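Long-range contacts in DNA-damage inducible protein DDI1-like protein (Leishmania major, PDB 5YQ8), which acts as an aspartic protease that cleaves peptide bonds within protein chains, here through its retroviral protease-like domain: residues D22-S28 against I91-L97; N27-K32 against A79-I83; L71-I76 against I113-V118. One frame throughout, in Å; residues are numbered along the deposited sequence.

Interaction 1: residues D22-S28 against I91-L97; sequences DSGAQNS and IIGLDQL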
loop_
_atom_site.group_PDB
_atom_site.type_symbol
_atom_site.label_atom_id
_atom_site.label_comp_id
_atom_site.label_asym_id
_atom_site.label_seq_id
_atom_site.Cartn_x
_atom_site.Cartn_y
_atom_site.Cartn_z
ATOM N N ASP A 22 -1.895 -1.766 3.680
ATOM C CA ASP A 22 -1.658 -1.704 2.206
ATOM C C ASP A 22 -2.366 -0.536 1.609
ATOM O O ASP A 22 -3.544 -0.609 1.383
ATOM C CB ASP A 22 -2.191 -2.990 1.567
ATOM C CG ASP A 22 -1.790 -3.182 0.126
ATOM O OD1 ASP A 22 -1.235 -2.252 -0.491
ATOM O OD2 ASP A 22 -2.089 -4.301 -0.391
ATOM N N SER A 23 -1.675 0.559 1.374
ATOM C CA SER A 23 -2.308 1.786 0.880
ATOM C C SER A 23 -2.679 1.700 -0.568
ATOM O O SER A 23 -3.520 2.445 -1.024
ATOM C CB SER A 23 -1.404 3.012 1.152
ATOM O OG SER A 23 -0.390 3.205 0.154
ATOM N N GLY A 24 -2.079 0.779 -1.291
ATOM C CA GLY A 24 -2.529 0.417 -2.625
ATOM C C GLY A 24 -3.629 -0.597 -2.795
ATOM O O GLY A 24 -3.940 -0.951 -3.913
ATOM N N ALA A 25 -4.198 -1.113 -1.717
ATOM C CA ALA A 25 -5.337 -2.075 -1.804
ATOM C C ALA A 25 -6.611 -1.287 -1.584
ATOM O O ALA A 25 -6.787 -0.636 -0.552
ATOM C CB ALA A 25 -5.226 -3.159 -0.751
ATOM N N GLN A 26 -7.488 -1.323 -2.561
ATOM C CA GLN A 26 -8.756 -0.664 -2.388
ATOM C C GLN A 26 -9.653 -1.363 -1.331
ATOM O O GLN A 26 -10.380 -0.673 -0.668
ATOM C CB GLN A 26 -9.488 -0.521 -3.731
ATOM C CG GLN A 26 -10.766 0.287 -3.605
ATOM C CD GLN A 26 -11.220 0.872 -4.911
ATOM O OE1 GLN A 26 -11.089 2.102 -5.169
ATOM N NE2 GLN A 26 -11.789 0.007 -5.753
ATOM N N ASN A 27 -9.603 -2.682 -1.175
ATOM C CA ASN A 27 -10.523 -3.399 -0.238
ATOM C C ASN A 27 -9.748 -4.039 0.921
ATOM O O ASN A 27 -8.628 -4.514 0.739
ATOM C CB ASN A 27 -11.307 -4.468 -1.008
ATOM C CG ASN A 27 -12.109 -3.874 -2.174
ATOM O OD1 ASN A 27 -13.239 -3.340 -1.961
ATOM N ND2 ASN A 27 -11.500 -3.883 -3.392
ATOM N N SER A 28 -10.349 -4.011 2.111
ATOM C CA SER A 28 -9.927 -4.872 3.223
ATOM C C SER A 28 -10.486 -6.277 3.058
ATOM O O SER A 28 -11.638 -6.444 2.649
ATOM C CB SER A 28 -10.347 -4.300 4.573
ATOM O OG SER A 28 -9.577 -3.142 4.881
ATOM N N ILE A 91 -5.829 -7.871 5.724
ATOM C CA ILE A 91 -5.337 -6.741 5.025
ATOM C C ILE A 91 -6.199 -5.508 5.389
ATOM O O ILE A 91 -7.454 -5.514 5.180
ATOM C CB ILE A 91 -5.362 -6.995 3.518
ATOM C CG1 ILE A 91 -4.652 -8.323 3.248
ATOM C CG2 ILE A 91 -4.641 -5.879 2.829
ATOM C CD1 ILE A 91 -4.632 -8.784 1.826
ATOM N N ILE A 92 -5.529 -4.496 5.965
ATOM C CA ILE A 92 -6.080 -3.188 6.148
ATOM C C ILE A 92 -5.917 -2.414 4.828
ATOM O O ILE A 92 -4.825 -2.006 4.475
ATOM C CB ILE A 92 -5.387 -2.487 7.282
ATOM C CG1 ILE A 92 -5.650 -3.240 8.569
ATOM C CG2 ILE A 92 -5.932 -1.060 7.453
ATOM C CD1 ILE A 92 -5.040 -2.570 9.769
ATOM N N GLY A 93 -6.992 -2.241 4.074
ATOM C CA GLY A 93 -6.907 -1.479 2.817
ATOM C C GLY A 93 -7.157 0.008 2.992
ATOM O O GLY A 93 -7.421 0.541 4.091
ATOM N N LEU A 94 -7.126 0.677 1.862
ATOM C CA LEU A 94 -7.426 2.097 1.762
ATOM C C LEU A 94 -8.868 2.473 2.168
ATOM O O LEU A 94 -9.090 3.543 2.624
ATOM C CB LEU A 94 -7.115 2.537 0.325
ATOM C CG LEU A 94 -6.788 4.016 0.093
ATOM C CD1 LEU A 94 -5.676 4.438 1.031
ATOM C CD2 LEU A 94 -6.449 4.251 -1.357
ATOM N N ASP A 95 -9.848 1.610 2.036
ATOM C CA ASP A 95 -11.150 1.882 2.629
ATOM C C ASP A 95 -11.117 2.185 4.143
ATOM O O ASP A 95 -11.676 3.193 4.618
ATOM C CB ASP A 95 -12.100 0.697 2.373
ATOM C CG ASP A 95 -11.376 -0.683 2.345
ATOM O OD1 ASP A 95 -10.094 -0.728 2.216
ATOM O OD2 ASP A 95 -12.108 -1.706 2.372
ATOM N N GLN A 96 -10.524 1.291 4.925
ATOM C CA GLN A 96 -10.491 1.441 6.390
ATOM C C GLN A 96 -9.429 2.447 6.841
ATOM O O GLN A 96 -9.617 3.169 7.769
ATOM C CB GLN A 96 -10.272 0.076 7.077
ATOM C CG GLN A 96 -11.387 -0.948 6.834
ATOM C CD GLN A 96 -12.665 -0.580 7.494
ATOM O OE1 GLN A 96 -12.645 -0.015 8.583
ATOM N NE2 GLN A 96 -13.780 -0.905 6.868
ATOM N N LEU A 97 -8.307 2.533 6.135
ATOM C CA LEU A 97 -7.341 3.620 6.365
ATOM C C LEU A 97 -7.979 4.986 6.222
ATOM O O LEU A 97 -7.731 5.864 7.028
ATOM C CB LEU A 97 -6.165 3.506 5.415
ATOM C CG LEU A 97 -5.090 2.452 5.738
ATOM C CD1 LEU A 97 -4.073 2.336 4.650
ATOM C CD2 LEU A 97 -4.418 2.797 7.058
#

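Interaction 2: residues N27-K32 against A79-I83; sequences NSIMNK and AFYVI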
loop_
_atom_site.group_PDB
_atom_site.type_symbol
_atom_site.label_atom_id
_atom_site.label_comp_id
_atom_site.label_asym_id
_atom_site.label_seq_id
_atom_site.Cartn_x
_atom_site.Cartn_y
_atom_site.Cartn_z
ATOM N N ASN A 27 -9.603 -2.682 -1.175
ATOM C CA ASN A 27 -10.523 -3.399 -0.238
ATOM C C ASN A 27 -9.748 -4.039 0.921
ATOM O O ASN A 27 -8.628 -4.514 0.739
ATOM C CB ASN A 27 -11.307 -4.468 -1.008
ATOM C CG ASN A 27 -12.109 -3.874 -2.174
ATOM O OD1 ASN A 27 -13.239 -3.340 -1.961
ATOM N ND2 ASN A 27 -11.500 -3.883 -3.392
ATOM N N SER A 28 -10.349 -4.011 2.111
ATOM C CA SER A 28 -9.927 -4.872 3.223
ATOM C C SER A 28 -10.486 -6.277 3.058
ATOM O O SER A 28 -11.638 -6.444 2.649
ATOM C CB SER A 28 -10.347 -4.300 4.573
ATOM O OG SER A 28 -9.577 -3.142 4.881
ATOM N N ILE A 29 -9.631 -7.271 3.308
ATOM C CA ILE A 29 -9.932 -8.669 3.071
ATOM C C ILE A 29 -9.299 -9.504 4.157
ATOM O O ILE A 29 -8.195 -9.232 4.567
ATOM C CB ILE A 29 -9.418 -9.155 1.719
ATOM C CG1 ILE A 29 -9.997 -8.367 0.543
ATOM C CG2 ILE A 29 -9.892 -10.567 1.482
ATOM C CD1 ILE A 29 -9.150 -8.429 -0.705
ATOM N N MET A 30 -10.045 -10.491 4.638
ATOM C CA MET A 30 -9.650 -11.427 5.649
ATOM C C MET A 30 -9.781 -12.835 5.120
ATOM O O MET A 30 -10.792 -13.150 4.451
ATOM C CB MET A 30 -10.577 -11.254 6.863
ATOM C CG MET A 30 -10.491 -12.366 7.870
ATOM S SD MET A 30 -11.497 -11.999 9.323
ATOM C CE MET A 30 -10.647 -10.656 10.080
ATOM N N ASN A 31 -8.835 -13.707 5.459
ATOM C CA ASN A 31 -8.929 -15.087 4.945
ATOM C C ASN A 31 -9.963 -15.872 5.718
ATOM O O ASN A 31 -10.325 -15.487 6.809
ATOM C CB ASN A 31 -7.564 -15.792 4.840
ATOM C CG ASN A 31 -6.826 -15.824 6.135
ATOM O OD1 ASN A 31 -7.378 -15.410 7.167
ATOM N ND2 ASN A 31 -5.555 -16.235 6.107
ATOM N N LYS A 32 -10.490 -16.933 5.131
ATOM C CA LYS A 32 -11.515 -17.773 5.770
ATOM C C LYS A 32 -11.059 -18.326 7.106
ATOM O O LYS A 32 -11.843 -18.373 8.066
ATOM C CB LYS A 32 -11.925 -18.942 4.868
ATOM C CG LYS A 32 -12.974 -19.868 5.499
ATOM C CD LYS A 32 -13.596 -20.824 4.498
ATOM C CE LYS A 32 -14.560 -21.797 5.173
ATOM N NZ LYS A 32 -15.401 -22.464 4.108
ATOM N N ALA A 79 -15.129 -3.401 8.154
ATOM C CA ALA A 79 -15.885 -4.163 7.135
ATOM C C ALA A 79 -14.860 -4.663 6.142
ATOM O O ALA A 79 -13.931 -3.900 5.736
ATOM C CB ALA A 79 -16.874 -3.314 6.404
ATOM N N PHE A 80 -14.987 -5.949 5.814
ATOM C CA PHE A 80 -14.100 -6.558 4.862
ATOM C C PHE A 80 -14.662 -7.780 4.185
ATOM O O PHE A 80 -15.647 -8.330 4.642
ATOM C CB PHE A 80 -12.818 -6.939 5.541
ATOM C CG PHE A 80 -13.007 -7.582 6.840
ATOM C CD1 PHE A 80 -13.517 -8.835 6.918
ATOM C CD2 PHE A 80 -12.687 -6.894 7.976
ATOM C CE1 PHE A 80 -13.703 -9.391 8.144
ATOM C CE2 PHE A 80 -12.894 -7.398 9.180
ATOM C CZ PHE A 80 -13.394 -8.659 9.270
ATOM N N TYR A 81 -14.094 -8.130 3.046
ATOM C CA TYR A 81 -14.460 -9.349 2.360
ATOM C C TYR A 81 -13.774 -10.528 2.992
ATOM O O TYR A 81 -12.751 -10.402 3.600
ATOM C CB TYR A 81 -14.085 -9.243 0.891
ATOM C CG TYR A 81 -14.838 -8.178 0.157
ATOM C CD1 TYR A 81 -16.227 -8.271 -0.002
ATOM C CD2 TYR A 81 -14.198 -7.100 -0.414
ATOM C CE1 TYR A 81 -16.953 -7.330 -0.692
ATOM C CE2 TYR A 81 -14.929 -6.175 -1.166
ATOM C CZ TYR A 81 -16.317 -6.289 -1.267
ATOM O OH TYR A 81 -17.143 -5.400 -1.911
ATOM N N VAL A 82 -14.362 -11.698 2.825
ATOM C CA VAL A 82 -13.776 -12.926 3.304
ATOM C C VAL A 82 -13.492 -13.804 2.090
ATOM O O VAL A 82 -14.407 -14.020 1.266
ATOM C CB VAL A 82 -14.657 -13.647 4.345
ATOM C CG1 VAL A 82 -14.016 -14.942 4.753
ATOM C CG2 VAL A 82 -14.848 -12.784 5.598
ATOM N N ILE A 83 -12.237 -14.257 1.975
ATOM C CA ILE A 83 -11.778 -15.039 0.847
ATOM C C ILE A 83 -10.984 -16.246 1.349
ATOM O O ILE A 83 -10.058 -16.075 2.132
ATOM C CB ILE A 83 -10.926 -14.146 -0.088
ATOM C CG1 ILE A 83 -11.789 -13.029 -0.681
ATOM C CG2 ILE A 83 -10.317 -14.979 -1.197
ATOM C CD1 ILE A 83 -11.288 -12.316 -1.922
#

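Interaction 3: residues L71-I76 against I113-V118; sequences LAGMYI and IDNINV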
loop_
_atom_site.group_PDB
_atom_site.type_symbol
_atom_site.label_atom_id
_atom_site.label_comp_id
_atom_site.label_asym_id
_atom_site.label_seq_id
_atom_site.Cartn_x
_atom_site.Cartn_y
_atom_site.Cartn_z
ATOM N N LEU A 71 -7.915 -2.137 17.726
ATOM C CA LEU A 71 -6.695 -1.632 17.087
ATOM C C LEU A 71 -6.330 -0.363 17.819
ATOM O O LEU A 71 -7.194 0.526 18.057
ATOM C CB LEU A 71 -6.941 -1.431 15.589
ATOM C CG LEU A 71 -5.717 -0.950 14.811
ATOM C CD1 LEU A 71 -4.493 -1.824 15.033
ATOM C CD2 LEU A 71 -5.987 -0.884 13.333
ATOM N N ALA A 72 -5.063 -0.288 18.216
ATOM C CA ALA A 72 -4.519 0.844 18.994
ATOM C C ALA A 72 -5.176 0.969 20.308
ATOM O O ALA A 72 -5.360 2.109 20.766
ATOM C CB ALA A 72 -4.591 2.182 18.202
ATOM N N GLY A 73 -5.519 -0.173 20.918
ATOM C CA GLY A 73 -6.341 -0.172 22.133
ATOM C C GLY A 73 -7.761 0.432 22.044
ATOM O O GLY A 73 -8.417 0.691 23.058
ATOM N N MET A 74 -8.254 0.667 20.834
ATOM C CA MET A 74 -9.593 1.186 20.654
ATOM C C MET A 74 -10.371 0.167 19.906
ATOM O O MET A 74 -9.837 -0.527 19.059
ATOM C CB MET A 74 -9.580 2.475 19.847
ATOM C CG MET A 74 -8.896 3.656 20.480
ATOM S SD MET A 74 -8.987 5.059 19.334
ATOM C CE MET A 74 -8.019 4.471 17.995
ATOM N N TYR A 75 -11.646 0.030 20.256
ATOM C CA TYR A 75 -12.597 -0.763 19.393
ATOM C C TYR A 75 -12.969 -0.032 18.138
ATOM O O TYR A 75 -13.564 1.003 18.237
ATOM C CB TYR A 75 -13.848 -1.171 20.202
ATOM C CG TYR A 75 -13.518 -2.331 21.091
ATOM C CD1 TYR A 75 -12.886 -2.125 22.320
ATOM C CD2 TYR A 75 -13.742 -3.640 20.686
ATOM C CE1 TYR A 75 -12.538 -3.174 23.152
ATOM C CE2 TYR A 75 -13.369 -4.719 21.505
ATOM C CZ TYR A 75 -12.779 -4.466 22.745
ATOM O OH TYR A 75 -12.391 -5.512 23.559
ATOM N N ILE A 76 -12.594 -0.555 16.974
ATOM C CA ILE A 76 -12.790 0.086 15.687
ATOM C C ILE A 76 -13.637 -0.801 14.752
ATOM O O ILE A 76 -13.300 -1.949 14.511
ATOM C CB ILE A 76 -11.431 0.358 15.029
ATOM C CG1 ILE A 76 -10.795 1.465 15.785
ATOM C CG2 ILE A 76 -11.585 0.797 13.566
ATOM C CD1 ILE A 76 -9.338 1.230 15.957
ATOM N N ILE A 113 -4.002 6.295 14.879
ATOM C CA ILE A 113 -5.471 6.418 14.837
ATOM C C ILE A 113 -5.872 7.117 16.144
ATOM O O ILE A 113 -5.510 6.672 17.184
ATOM C CB ILE A 113 -6.171 5.043 14.795
ATOM C CG1 ILE A 113 -5.437 4.052 13.859
ATOM C CG2 ILE A 113 -7.631 5.240 14.417
ATOM C CD1 ILE A 113 -6.030 2.673 13.869
ATOM N N ASP A 114 -6.616 8.207 16.063
ATOM C CA ASP A 114 -6.960 9.060 17.209
ATOM C C ASP A 114 -5.660 9.555 17.817
ATOM O O ASP A 114 -4.796 9.953 17.099
ATOM C CB ASP A 114 -7.976 8.369 18.164
ATOM C CG ASP A 114 -9.035 9.350 18.733
ATOM O OD1 ASP A 114 -9.003 10.555 18.372
ATOM O OD2 ASP A 114 -9.848 8.933 19.564
ATOM N N ASN A 115 -5.523 9.499 19.124
ATOM C CA ASN A 115 -4.298 9.910 19.850
ATOM C C ASN A 115 -3.301 8.709 20.133
ATOM O O ASN A 115 -2.580 8.745 21.114
ATOM C CB ASN A 115 -4.636 10.520 21.243
ATOM C CG ASN A 115 -5.761 11.538 21.216
ATOM O OD1 ASN A 115 -5.883 12.338 20.288
ATOM N ND2 ASN A 115 -6.614 11.502 22.229
ATOM N N ILE A 116 -3.341 7.644 19.343
ATOM C CA ILE A 116 -2.665 6.407 19.706
ATOM C C ILE A 116 -1.906 5.921 18.471
ATOM O O ILE A 116 -2.475 5.778 17.385
ATOM C CB ILE A 116 -3.669 5.300 20.182
ATOM C CG1 ILE A 116 -4.680 5.843 21.194
ATOM C CG2 ILE A 116 -2.904 4.148 20.767
ATOM C CD1 ILE A 116 -4.074 6.456 22.475
ATOM N N ASN A 117 -0.648 5.558 18.683
ATOM C CA ASN A 117 0.247 5.050 17.679
ATOM C C ASN A 117 0.594 3.592 17.944
ATOM O O ASN A 117 1.199 3.284 18.929
ATOM C CB ASN A 117 1.531 5.880 17.703
ATOM C CG ASN A 117 1.250 7.388 17.571
ATOM O OD1 ASN A 117 1.208 7.948 16.479
ATOM N ND2 ASN A 117 1.049 8.052 18.726
ATOM N N VAL A 118 0.209 2.697 17.035
ATOM C CA VAL A 118 0.614 1.302 17.068
ATOM C C VAL A 118 1.891 1.211 16.232
ATOM O O VAL A 118 1.855 1.465 15.049
ATOM C CB VAL A 118 -0.430 0.383 16.395
ATOM C CG1 VAL A 118 -0.175 -1.081 16.654
ATOM C CG2 VAL A 118 -1.762 0.659 16.965
#

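Interaction 1: residues D22-S28 against I91-L97
With OG turned anti to its own carbonyl carbon (chi1 -71°), S28 lays its hydroxyl against the backbone of I91-G93, where it does two jobs. S28 OG accepts G93 N at 2.9 Å in an almost straight bond (173° at the hydrogen) and gives a weak one to I91 O. The backbone of the same serine is held as well: S28 N donates to D95 OD2 at 2.9 Å, on the syn lone pair of the carboxylate, which reaches back from the first turn of helix 94-99. One residue earlier in that helix, L94 N donates to A25 O at 2.8 Å, with G93 at the N-cap position. L94 then folds its isobutyl group around the carbonyl of S23, CD2 lying 3.5 Å from S23 O. D22 N bonds to I92 O at 3.0 Å, while D22 CB rests on I91 CG2. The type I turn D22-A25 is thus pinned at both its ends, and S28 ties down the far end of the loop. S23 OG crosses the dimer interface to S23 N and V21 O of the second subunit, the exchange known in retropepsins as the fireman's grip. The D-S-G-A sequence, with D22 the active-site aspartate, packed on the hydrophobic-hydrophobic-glycine motif I91-I92-G93, is the catalytic loop of the retroviral aspartic protease fold.

Interaction 2: residues N27-K32 against A79-I83
N27 comes up to the edge of the Y81 ring: its CB lies in the ring plane and OD1 stops 3.4 Å from Y81 CE2, the amide turned 55° from the ring. I29 CG1 also lies at the edge of this ring. The frame behind them is a parallel strand pair, 29-31 beside 79-83, the end of strand 74-83, within the mixed sheet of the retropepsin-like domain; the axes of these segments diverge by 38°. I29, Y81 and I83 send their side chains to one face of the sheet, where I29 CG2 packs on I83 CG1 at 3.8 Å. M30 and V82 point to the other face. There the M30 chain runs out extended and bends only at chi3 (-69°), which brings CE within 3.5 Å of F80 CZ and makes a Met-aromatic contact, SD standing 4.4 Å from the centroid of the F80 ring in an oblique approach. On the backbone, Y81 straddles I29, giving its N-H to S28 O and accepting M30 N at 2.9 Å, and I83 straddles N31 in the same way. N31 is the N-cap of helix 32-37, OD1 hydrogen-bonded to T34 OG1, and ND2 to Q86 O and D89 OD1. K2 of the second subunit packs on Y81 and gives N27 OD1 a weak hydrogen bond. K32 N meets I83 O at 3.1 Å in a bent bond, the donor standing well above the carbonyl plane.

Interaction 3: residues L71-I76 against I113-V118
L71 N gives its hydrogen to M74 O at 2.8 Å, and M74 N returns one to L71 O, closing a type I' turn whose side chains lean on the turn opposite. That second turn, type II' from I113 to I116, is closed likewise by its own pair of backbone bonds. Between the two the contact is mostly apolar, with two backbone carbonyl oxygens touched by methyl groups. A72 leads: its CB sits 3.4 Å from V118 CG2, tighter than usual van der Waals contact, with I116 CG2 beside it at 3.6 Å. I116 CG2 also presses on the backbone, 3.2 Å from A72 O. This is hairpin against hairpin: the turn between strands 62-71 and 74-83 of the mixed sheet meets the turn between strands 110-113 and 116-119 of the small antiparallel sheet, away from the active site. On the inner side, chi1 of -178° carries L71 CG away from its backbone N and, with chi2 near 53°, turns CD2 onto I113 CD1 at 3.6 Å, the two side chains crossing at about a right angle. I76 meets the same I113 methyl tip to tip. M74 bends at chi3 (-65°) and hooks its methyl over the start of the second turn, CE lying 3.4 Å from I113 O and close to I113 CG2. Its sulfur lies across D114, with SD 3.7 Å from D114 CB. V8 of strand 7-12 touches both L71 and V118.

Along the chain the segments run 22-28, 27-32, 71-76, 79-83, 91-97, 113-118, so interaction 2 falls within the span of interaction 1, while interaction 3 alternates with both. Interactions 1 and 2 share N27 and S28, lie about 10 Å apart between centres, and meet where strands 90-92 and 29-31 run side by side in the mixed sheet; I91 N probably bonds to I29 O there. Both also touch the second subunit. Interaction 3 is centred about 17 Å from interaction 1, though I92 CD1 packs on L71 CD2 at 4.1 Å, and about 21 Å from interaction 2, on the opposite side of the chain's centre. One strand, 74-83, carries both the first hairpin of interaction 3 and the pairing of interaction 2.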